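Local coordinates for protein MupZ (Pseudomonas fluorescens, PDB 6FXD) that probably acts as an epoxide hydrolase in the cascade that forms oxygen heterocycles during mupirocin biosynthesis, at residues 36-50 with 89-101. Numbering follows the deposited sequence.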
loop_
_atom_site.group_PDB
_atom_site.type_symbol
_atom_site.label_atom_id
_atom_site.label_comp_id
_atom_site.label_asym_id
_atom_site.label_seq_id
_atom_site.Cartn_x
_atom_site.Cartn_y
_atom_site.Cartn_z
ATOM N N HIS A 36 1.053 -27.053 35.861
ATOM C CA HIS A 36 1.618 -27.452 34.581
ATOM C C HIS A 36 2.590 -26.428 34.009
ATOM O O HIS A 36 3.129 -26.653 32.920
ATOM C CB HIS A 36 0.510 -27.672 33.542
ATOM C CG HIS A 36 -0.416 -28.800 33.862
ATOM N ND1 HIS A 36 0.001 -29.948 34.506
ATOM C CD2 HIS A 36 -1.737 -28.966 33.611
ATOM C CE1 HIS A 36 -1.028 -30.767 34.645
ATOM N NE2 HIS A 36 -2.092 -30.196 34.111
ATOM N N LEU A 37 2.818 -25.303 34.697
ATOM C CA LEU A 37 3.565 -24.204 34.092
ATOM C C LEU A 37 5.003 -24.602 33.765
ATOM O O LEU A 37 5.513 -24.281 32.689
ATOM C CB LEU A 37 3.529 -22.968 35.001
ATOM C CG LEU A 37 4.240 -21.705 34.476
ATOM C CD1 LEU A 37 3.597 -21.240 33.178
ATOM C CD2 LEU A 37 4.281 -20.563 35.497
ATOM N N GLU A 38 5.674 -25.313 34.679
ATOM C CA GLU A 38 7.074 -25.667 34.419
ATOM C C GLU A 38 7.192 -26.716 33.316
ATOM O O GLU A 38 8.128 -26.674 32.500
ATOM C CB GLU A 38 7.772 -26.132 35.701
ATOM C CG GLU A 38 7.920 -25.035 36.751
ATOM C CD GLU A 38 8.480 -23.743 36.176
ATOM O OE1 GLU A 38 9.466 -23.801 35.404
ATOM O OE2 GLU A 38 7.928 -22.663 36.497
ATOM N N ALA A 39 6.248 -27.655 33.270
ATOM C CA ALA A 39 6.218 -28.611 32.169
ATOM C C ALA A 39 5.950 -27.908 30.839
ATOM O O ALA A 39 6.551 -28.253 29.815
ATOM C CB ALA A 39 5.171 -29.698 32.432
ATOM N N PHE A 40 5.017 -26.949 30.823
ATOM C CA PHE A 40 4.777 -26.180 29.609
ATOM C C PHE A 40 6.051 -25.494 29.131
ATOM O O PHE A 40 6.402 -25.568 27.950
ATOM C CB PHE A 40 3.670 -25.155 29.874
ATOM C CG PHE A 40 3.240 -24.368 28.648
ATOM C CD1 PHE A 40 3.960 -23.265 28.221
ATOM C CD2 PHE A 40 2.113 -24.750 27.930
ATOM C CE1 PHE A 40 3.577 -22.552 27.088
ATOM C CE2 PHE A 40 1.710 -24.026 26.790
ATOM C CZ PHE A 40 2.436 -22.941 26.369
ATOM N N LYS A 41 6.764 -24.830 30.046
ATOM C CA LYS A 41 8.004 -24.156 29.667
ATOM C C LYS A 41 9.055 -25.135 29.138
ATOM O O LYS A 41 9.799 -24.816 28.204
ATOM C CB LYS A 41 8.523 -23.337 30.845
ATOM C CG LYS A 41 7.594 -22.161 31.165
ATOM C CD LYS A 41 8.178 -21.241 32.240
ATOM C CE LYS A 41 7.248 -20.027 32.497
ATOM N NZ LYS A 41 7.931 -18.983 33.287
ATOM N N ALA A 42 9.133 -26.337 29.717
ATOM C CA ALA A 42 10.062 -27.341 29.200
ATOM C C ALA A 42 9.702 -27.733 27.769
ATOM O O ALA A 42 10.587 -27.871 26.907
ATOM C CB ALA A 42 10.043 -28.554 30.120
ATOM N N TYR A 43 8.413 -27.966 27.507
ATOM C CA TYR A 43 7.997 -28.339 26.159
ATOM C C TYR A 43 8.243 -27.229 25.151
ATOM O O TYR A 43 8.299 -27.490 23.954
ATOM C CB TYR A 43 6.532 -28.745 26.134
ATOM C CG TYR A 43 6.340 -30.202 26.298
ATOM C CD1 TYR A 43 6.574 -31.059 25.240
ATOM C CD2 TYR A 43 5.950 -30.730 27.513
ATOM C CE1 TYR A 43 6.408 -32.422 25.388
ATOM C CE2 TYR A 43 5.779 -32.096 27.672
ATOM C CZ TYR A 43 6.011 -32.931 26.604
ATOM O OH TYR A 43 5.833 -34.290 26.758
ATOM N N CYS A 44 8.294 -25.975 25.601
ATOM C CA CYS A 44 8.565 -24.894 24.662
ATOM C C CYS A 44 9.869 -25.121 23.909
ATOM O O CYS A 44 9.967 -24.779 22.728
ATOM C CB CYS A 44 8.617 -23.563 25.390
ATOM S SG CYS A 44 6.964 -22.901 25.845
ATOM N N ALA A 45 10.877 -25.734 24.568
ATOM C CA ALA A 45 12.136 -26.032 23.890
ATOM C C ALA A 45 11.924 -27.045 22.777
ATOM O O ALA A 45 12.542 -26.952 21.713
ATOM C CB ALA A 45 13.156 -26.571 24.893
ATOM N N VAL A 46 11.025 -28.007 23.006
ATOM C CA VAL A 46 10.708 -29.001 21.991
ATOM C C VAL A 46 10.012 -28.347 20.798
ATOM O O VAL A 46 10.336 -28.638 19.636
ATOM C CB VAL A 46 9.869 -30.130 22.620
ATOM C CG1 VAL A 46 9.446 -31.167 21.575
ATOM C CG2 VAL A 46 10.624 -30.787 23.780
ATOM N N PHE A 47 9.045 -27.451 21.062
ATOM C CA PHE A 47 8.355 -26.809 19.953
ATOM C C PHE A 47 9.276 -25.879 19.182
ATOM O O PHE A 47 9.178 -25.796 17.957
ATOM C CB PHE A 47 7.158 -26.031 20.473
ATOM C CG PHE A 47 5.954 -26.876 20.709
ATOM C CD1 PHE A 47 5.890 -27.705 21.817
ATOM C CD2 PHE A 47 4.908 -26.866 19.816
ATOM C CE1 PHE A 47 4.784 -28.505 22.031
ATOM C CE2 PHE A 47 3.794 -27.647 20.036
ATOM C CZ PHE A 47 3.741 -28.474 21.152
ATOM N N ILE A 48 10.180 -25.181 19.876
ATOM C CA ILE A 48 11.126 -24.308 19.189
ATOM C C ILE A 48 12.060 -25.121 18.297
ATOM O O ILE A 48 12.361 -24.743 17.161
ATOM C CB ILE A 48 11.913 -23.458 20.202
ATOM C CG1 ILE A 48 10.998 -22.395 20.819
ATOM C CG2 ILE A 48 13.101 -22.824 19.533
ATOM C CD1 ILE A 48 11.513 -21.832 22.114
ATOM N N GLU A 49 12.570 -26.239 18.808
ATOM C CA GLU A 49 13.466 -27.027 17.978
ATOM C C GLU A 49 12.771 -27.502 16.714
ATOM O O GLU A 49 13.358 -27.479 15.621
ATOM C CB GLU A 49 13.962 -28.218 18.789
ATOM C CG GLU A 49 15.151 -28.978 18.150
ATOM C CD GLU A 49 14.753 -29.959 17.058
ATOM O OE1 GLU A 49 13.631 -30.503 17.112
ATOM O OE2 GLU A 49 15.594 -30.202 16.155
ATOM N N LYS A 50 11.538 -27.988 16.853
ATOM C CA LYS A 50 10.812 -28.500 15.698
ATOM C C LYS A 50 10.547 -27.387 14.689
ATOM O O LYS A 50 10.737 -27.573 13.483
ATOM C CB LYS A 50 9.500 -29.117 16.187
ATOM C CG LYS A 50 8.726 -29.926 15.160
ATOM C CD LYS A 50 9.383 -31.256 14.858
ATOM C CE LYS A 50 8.552 -32.033 13.844
ATOM N NZ LYS A 50 9.368 -32.980 13.028
ATOM N N ALA A 89 1.695 -30.683 14.078
ATOM C CA ALA A 89 0.434 -31.330 14.426
ATOM C C ALA A 89 0.644 -32.429 15.451
ATOM O O ALA A 89 -0.090 -32.512 16.446
ATOM C CB ALA A 89 -0.231 -31.882 13.167
ATOM N N GLU A 90 1.658 -33.265 15.232
ATOM C CA GLU A 90 1.920 -34.376 16.134
ATOM C C GLU A 90 2.321 -33.892 17.524
ATOM O O GLU A 90 1.847 -34.438 18.529
ATOM C CB GLU A 90 2.985 -35.282 15.527
ATOM C CG GLU A 90 2.517 -36.039 14.307
ATOM C CD GLU A 90 3.019 -35.407 13.030
ATOM O OE1 GLU A 90 4.109 -34.799 13.072
ATOM O OE2 GLU A 90 2.337 -35.511 11.989
ATOM N N LEU A 91 3.201 -32.884 17.601
ATOM C CA LEU A 91 3.611 -32.340 18.895
ATOM C C LEU A 91 2.443 -31.682 19.614
ATOM O O LEU A 91 2.290 -31.828 20.833
ATOM C CB LEU A 91 4.728 -31.315 18.706
ATOM C CG LEU A 91 6.161 -31.830 18.680
ATOM C CD1 LEU A 91 7.111 -30.667 18.480
ATOM C CD2 LEU A 91 6.469 -32.563 19.970
ATOM N N ASN A 92 1.626 -30.924 18.878
ATOM C CA ASN A 92 0.462 -30.280 19.473
ATOM C C ASN A 92 -0.419 -31.304 20.176
ATOM O O ASN A 92 -0.863 -31.096 21.312
ATOM C CB ASN A 92 -0.324 -29.562 18.372
ATOM C CG ASN A 92 -1.639 -28.993 18.867
ATOM O OD1 ASN A 92 -1.663 -27.975 19.557
ATOM N ND2 ASN A 92 -2.742 -29.636 18.502
ATOM N N SER A 93 -0.654 -32.437 19.517
ATOM C CA SER A 93 -1.516 -33.465 20.080
ATOM C C SER A 93 -0.925 -34.152 21.307
ATOM O O SER A 93 -1.686 -34.694 22.113
ATOM C CB SER A 93 -1.904 -34.484 19.011
ATOM O OG SER A 93 -2.891 -35.374 19.501
ATOM N N GLU A 94 0.394 -34.156 21.489
ATOM C CA GLU A 94 0.855 -34.846 22.689
ATOM C C GLU A 94 1.054 -33.926 23.890
ATOM O O GLU A 94 0.899 -34.369 25.030
ATOM C CB GLU A 94 2.081 -35.723 22.412
ATOM C CG GLU A 94 2.076 -36.376 21.098
ATOM C CD GLU A 94 0.963 -37.394 20.855
ATOM O OE1 GLU A 94 -0.127 -37.323 21.455
ATOM O OE2 GLU A 94 1.159 -38.270 19.994
ATOM N N ALA A 95 1.429 -32.667 23.671
ATOM C CA ALA A 95 1.452 -31.694 24.758
ATOM C C ALA A 95 0.101 -31.025 24.970
ATOM O O ALA A 95 0.000 -30.087 25.776
ATOM C CB ALA A 95 2.549 -30.645 24.538
ATOM N N PHE A 96 -0.925 -31.488 24.256
ATOM C CA PHE A 96 -2.291 -30.977 24.271
ATOM C C PHE A 96 -2.802 -30.689 25.676
ATOM O O PHE A 96 -3.561 -29.739 25.876
ATOM C CB PHE A 96 -3.198 -32.005 23.581
ATOM C CG PHE A 96 -4.593 -31.513 23.267
ATOM C CD1 PHE A 96 -4.823 -30.649 22.208
ATOM C CD2 PHE A 96 -5.675 -31.962 24.001
ATOM C CE1 PHE A 96 -6.109 -30.216 21.907
ATOM C CE2 PHE A 96 -6.961 -31.535 23.706
ATOM C CZ PHE A 96 -7.177 -30.659 22.657
ATOM N N HIS A 97 -2.379 -31.479 26.660
ATOM C CA HIS A 97 -3.040 -31.489 27.958
ATOM C C HIS A 97 -2.505 -30.453 28.942
ATOM O O HIS A 97 -3.070 -30.311 30.032
ATOM C CB HIS A 97 -2.993 -32.898 28.560
ATOM C CG HIS A 97 -3.744 -33.912 27.756
ATOM N ND1 HIS A 97 -5.108 -33.853 27.574
ATOM C CD2 HIS A 97 -3.320 -34.997 27.066
ATOM C CE1 HIS A 97 -5.495 -34.865 26.815
ATOM N NE2 HIS A 97 -4.428 -35.574 26.493
ATOM N N LEU A 98 -1.463 -29.704 28.584
ATOM C CA LEU A 98 -0.825 -28.807 29.542
ATOM C C LEU A 98 -1.499 -27.445 29.653
ATOM O O LEU A 98 -1.264 -26.737 30.639
ATOM C CB LEU A 98 0.655 -28.624 29.180
ATOM C CG LEU A 98 1.464 -29.907 29.328
ATOM C CD1 LEU A 98 2.891 -29.598 28.949
ATOM C CD2 LEU A 98 1.353 -30.447 30.753
ATOM N N ALA A 99 -2.296 -27.061 28.668
ATOM C CA ALA A 99 -2.859 -25.720 28.655
ATOM C C ALA A 99 -4.044 -25.695 27.703
ATOM O O ALA A 99 -4.293 -26.649 26.965
ATOM C CB ALA A 99 -1.805 -24.703 28.221
ATOM N N SER A 100 -4.775 -24.587 27.727
ATOM C CA SER A 100 -5.803 -24.343 26.727
ATOM C C SER A 100 -5.514 -23.021 26.029
ATOM O O SER A 100 -4.943 -22.099 26.620
ATOM C CB SER A 100 -7.211 -24.351 27.335
ATOM O OG SER A 100 -7.311 -23.428 28.396
ATOM N N ILE A 101 -5.859 -22.952 24.752
ATOM C CA ILE A 101 -5.698 -21.718 23.993
ATOM C C ILE A 101 -6.985 -20.922 24.142
ATOM O O ILE A 101 -8.068 -21.410 23.795
ATOM C CB ILE A 101 -5.378 -22.001 22.520
ATOM C CG1 ILE A 101 -3.947 -22.537 22.419
ATOM C CG2 ILE A 101 -5.472 -20.714 21.711
ATOM C CD1 ILE A 101 -3.517 -22.992 21.038
#
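Ala95 CB sits over one face of the Tyr43 ring, 4.2 Å from the ring centroid and only 14° off the normal. The same methyl also lies at the edge of the Phe47 ring, in its plane, 4.0 Å from Phe47 CE1. Leu91 CB covers a face of the Phe47 ring in a CH-pi contact. This joins the two helices of a ferredoxin-like alpha+beta fold, 37-51 and 78-94, next to each other against the sheet. Leu98 CD2 makes a like CH-pi contact over the His36 imidazole, while Leu98 CB stands at the edge of the Phe40 ring. The short segments 37-50 and 89-94 run nearly antiparallel, at 169°, with axes 10.9 Å apart. No hydrogen bond crosses between 36-50 and 89-101; apolar groups carry the contact.

Leu91 reaches across with both methyls. CD2 meets Val46 CG1 at 3.7 Å, and CD1 rests against Lys50 CB and CG. Phe47 and Leu91 lie alongside each other, pointing opposite ways, and Phe47 also touches Tyr60 and Ile88. Leu91 O accepts hydrogen bonds from both Glu94 N and Ala95 N.

From here the chain leads into strand 100-108. With CG anti to the backbone N (chi1 -175°), the Phe40 ring is carried toward Ala99, and Phe40 CE2 lies 3.9 Å from Ala99 CB. The ring also packs edge-to-face on Phe30 of the sheet. Leu98 O is buried here without a polar partner; His36 CB lies 3.5 Å from Leu98 O. Leu98 CD1 crosses to the Tyr43 ring, 3.6 Å from Tyr43 CD2.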